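Local coordinates for protein ATP-dependent Clp endopeptidase (PDB 3FES) that probably helps the ATP-dependent ClpC unfoldase recruit substrates and adaptors for degradation by the Clp protease, at residues V31-I36 with G120-I125. Residues are numbered along the deposited sequence; the frame is centred on the assembly and turned at random.
Sequences VGSEHI and GIANKI
The carboxylate of E34 lies between I121, over one face, its CB 3.7 Å from E34 CD, and the H35 imidazole, on the other. One carbon back along the chain, E34 CG stands 4.1 Å from the plane of the H35 ring, over its centre, and the backbone N of G32 is at the ring edge. The chain of E34 reaches this slot because CG lies between the backbone N and carbonyl carbon (chi1 69°) and the chain then bends at chi2 (-81°), which turns the acid back toward the start of its own helix. Along the way I121 CG2 touches E34 CB at 3.5 Å, and I121 CD1 comes alongside OE2.

Next to this packing of isoleucine carbons on the glutamate chain is a polar contact. S33 OG accepts a nearly straight hydrogen bond from A122 N (3.1 Å, 162°), while the methyl of A122 packs against S33 CB at 3.7 Å. A single water accepts from I121 N at 3.0 Å, donates to E34 OE1 at 2.8 Å and also bonds S33 OG, so two early amides of helix 120-129 are satisfied by a serine and a water. OE2 of E34 comes close to the carboxylate of E70, which may raise the proton affinity of one of the two acids.

I114 backs A122 and helix 59-70 flanks I121 and I125, making this a buried helix-start to helix-start junction between the two Clp amino-terminal repeat sequences, within the all-helical fold of the Clp N-domain.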
ATOM      1  N   VAL A  31      -0.646   1.454 -11.757  1.00 22.45           N
ATOM      2  CA  VAL A  31      -0.719   1.088 -10.324  1.00 21.60           C
ATOM      3  C   VAL A  31      -0.296   2.311  -9.498  1.00 22.47           C
ATOM      4  O   VAL A  31       0.869   2.744  -9.571  1.00 22.80           O
ATOM      5  CB  VAL A  31       0.251  -0.049 -10.014  1.00 22.27           C
ATOM      6  CG1 VAL A  31       0.234  -0.413  -8.512  1.00 21.85           C
ATOM      7  CG2 VAL A  31      -0.091  -1.272 -10.872  1.00 20.92           C
ATOM      8  N   GLY A  32      -1.240   2.866  -8.755  1.00 21.85           N
ATOM      9  CA  GLY A  32      -1.016   4.044  -7.906  1.00 22.94           C
ATOM     10  C   GLY A  32      -0.923   3.666  -6.442  1.00 23.47           C
ATOM     11  O   GLY A  32      -1.020   2.496  -6.088  1.00 22.91           O
ATOM     12  N   SER A  33      -0.750   4.665  -5.566  1.00 22.86           N
ATOM     13  CA  SER A  33      -0.591   4.383  -4.141  1.00 23.21           C
ATOM     14  C   SER A  33      -1.823   3.681  -3.601  1.00 23.11           C
ATOM     15  O   SER A  33      -1.710   2.877  -2.662  1.00 22.08           O
ATOM     16  CB  SER A  33      -0.367   5.693  -3.336  1.00 23.52           C
ATOM     17  OG  SER A  33      -1.422   6.607  -3.535  1.00 22.92           O
ATOM     18  N   GLU A  34      -2.988   4.003  -4.179  1.00 22.39           N
ATOM     19  CA  GLU A  34      -4.248   3.408  -3.687  1.00 22.68           C
ATOM     20  C   GLU A  34      -4.273   1.895  -3.921  1.00 21.89           C
ATOM     21  O   GLU A  34      -4.821   1.144  -3.113  1.00 21.81           O
ATOM     22  CB  GLU A  34      -5.480   4.114  -4.291  1.00 23.35           C
ATOM     23  CG  GLU A  34      -5.717   3.904  -5.785  1.00 22.27           C
ATOM     24  CD  GLU A  34      -4.871   4.785  -6.733  1.00 23.90           C
ATOM     25  OE1 GLU A  34      -3.802   5.342  -6.410  1.00 26.32           O
ATOM     26  OE2 GLU A  34      -5.296   4.914  -7.870  1.00 30.34           O
ATOM     27  N   HIS A  35      -3.691   1.456  -5.029  1.00 21.05           N
ATOM     28  CA  HIS A  35      -3.645   0.036  -5.307  1.00 21.61           C
ATOM     29  C   HIS A  35      -2.653  -0.676  -4.411  1.00 21.82           C
ATOM     30  O   HIS A  35      -2.910  -1.799  -4.007  1.00 23.27           O
ATOM     31  CB  HIS A  35      -3.253  -0.224  -6.744  1.00 20.76           C
ATOM     32  CG  HIS A  35      -4.104   0.488  -7.746  1.00 22.27           C
ATOM     33  ND1 HIS A  35      -5.412   0.145  -8.001  1.00 24.90           N
ATOM     34  CD2 HIS A  35      -3.821   1.525  -8.559  1.00 19.45           C
ATOM     35  CE1 HIS A  35      -5.892   0.930  -8.946  1.00 21.78           C
ATOM     36  NE2 HIS A  35      -4.939   1.760  -9.315  1.00 25.97           N
ATOM     37  N   ILE A  36      -1.516  -0.041  -4.133  1.00 21.89           N
ATOM     38  CA  ILE A  36      -0.553  -0.599  -3.180  1.00 22.47           C
ATOM     39  C   ILE A  36      -1.235  -0.730  -1.805  1.00 22.74           C
ATOM     40  O   ILE A  36      -1.090  -1.743  -1.118  1.00 21.71           O
ATOM     41  CB  ILE A  36       0.707   0.306  -3.067  1.00 22.73           C
ATOM     42  CG1 ILE A  36       1.437   0.419  -4.421  1.00 25.81           C
ATOM     43  CG2 ILE A  36       1.667  -0.232  -1.971  1.00 24.31           C
ATOM     44  CD1 ILE A  36       2.579   1.413  -4.397  1.00 28.49           C
ATOM     45  N   GLY A 120      -1.408  11.746  -3.030  1.00 34.58           N
ATOM     46  CA  GLY A 120      -1.843  10.551  -3.762  1.00 32.20           C
ATOM     47  C   GLY A 120      -3.148  10.043  -3.189  1.00 30.22           C
ATOM     48  O   GLY A 120      -3.601  10.502  -2.114  1.00 28.27           O
ATOM     49  N   ILE A 121      -3.747   9.121  -3.917  1.00 27.65           N
ATOM     50  CA  ILE A 121      -5.091   8.672  -3.639  1.00 28.01           C
ATOM     51  C   ILE A 121      -5.177   7.877  -2.335  1.00 27.15           C
ATOM     52  O   ILE A 121      -6.165   7.997  -1.609  1.00 25.92           O
ATOM     53  CB  ILE A 121      -5.716   7.906  -4.848  1.00 27.76           C
ATOM     54  CG1 ILE A 121      -6.004   8.896  -5.989  1.00 32.10           C
ATOM     55  CG2 ILE A 121      -7.058   7.270  -4.467  1.00 29.30           C
ATOM     56  CD1 ILE A 121      -6.595   8.253  -7.253  1.00 34.21           C
ATOM     57  N   ALA A 122      -4.146   7.082  -2.047  1.00 25.87           N
ATOM     58  CA  ALA A 122      -4.119   6.325  -0.772  1.00 25.54           C
ATOM     59  C   ALA A 122      -4.230   7.279   0.429  1.00 25.52           C
ATOM     60  O   ALA A 122      -5.010   7.045   1.344  1.00 26.03           O
ATOM     61  CB  ALA A 122      -2.860   5.425  -0.683  1.00 23.79           C
ATOM     62  N   ASN A 123      -3.478   8.369   0.425  1.00 25.63           N
ATOM     63  CA  ASN A 123      -3.610   9.324   1.546  1.00 26.58           C
ATOM     64  C   ASN A 123      -4.959  10.036   1.555  1.00 25.99           C
ATOM     65  O   ASN A 123      -5.495  10.318   2.638  1.00 26.14           O
ATOM     66  CB  ASN A 123      -2.422  10.288   1.595  1.00 26.27           C
ATOM     67  CG  ASN A 123      -1.144   9.582   2.111  1.00 29.84           C
ATOM     68  OD1 ASN A 123      -0.133   9.533   1.429  1.00 33.34           O
ATOM     69  ND2 ASN A 123      -1.229   8.995   3.284  1.00 27.31           N
ATOM     70  N   LYS A 124      -5.512  10.310   0.371  0.50 25.88           N
ATOM     71  CA  LYS A 124      -6.847  10.923   0.281  0.50 26.01           C
ATOM     72  C   LYS A 124      -7.893  10.023   0.932  0.50 25.20           C
ATOM     73  O   LYS A 124      -8.785  10.494   1.627  0.50 23.71           O
ATOM     74  CB  LYS A 124      -7.229  11.252  -1.174  0.50 26.00           C
ATOM     75  CG  LYS A 124      -6.592  12.531  -1.666  0.50 27.06           C
ATOM     76  CD  LYS A 124      -6.941  12.847  -3.109  0.50 28.31           C
ATOM     77  CE  LYS A 124      -6.152  14.051  -3.566  0.50 29.25           C
ATOM     78  NZ  LYS A 124      -6.505  14.469  -4.942  0.50 29.84           N
ATOM     79  N   ILE A 125      -7.758   8.720   0.717  1.00 24.22           N
ATOM     80  CA  ILE A 125      -8.674   7.757   1.307  1.00 24.63           C
ATOM     81  C   ILE A 125      -8.462   7.678   2.827  1.00 23.45           C
ATOM     82  O   ILE A 125      -9.429   7.658   3.571  1.00 22.87           O
ATOM     83  CB  ILE A 125      -8.512   6.346   0.671  1.00 24.88           C
ATOM     84  CG1 ILE A 125      -8.985   6.369  -0.801  1.00 26.89           C
ATOM     85  CG2 ILE A 125      -9.257   5.277   1.538  1.00 27.10           C
ATOM     86  CD1 ILE A 125      -8.652   5.092  -1.599  1.00 30.02           C
TER
HETATM   87  O   HOH W   1      -2.622   7.834  -6.330  1.00 38.33           O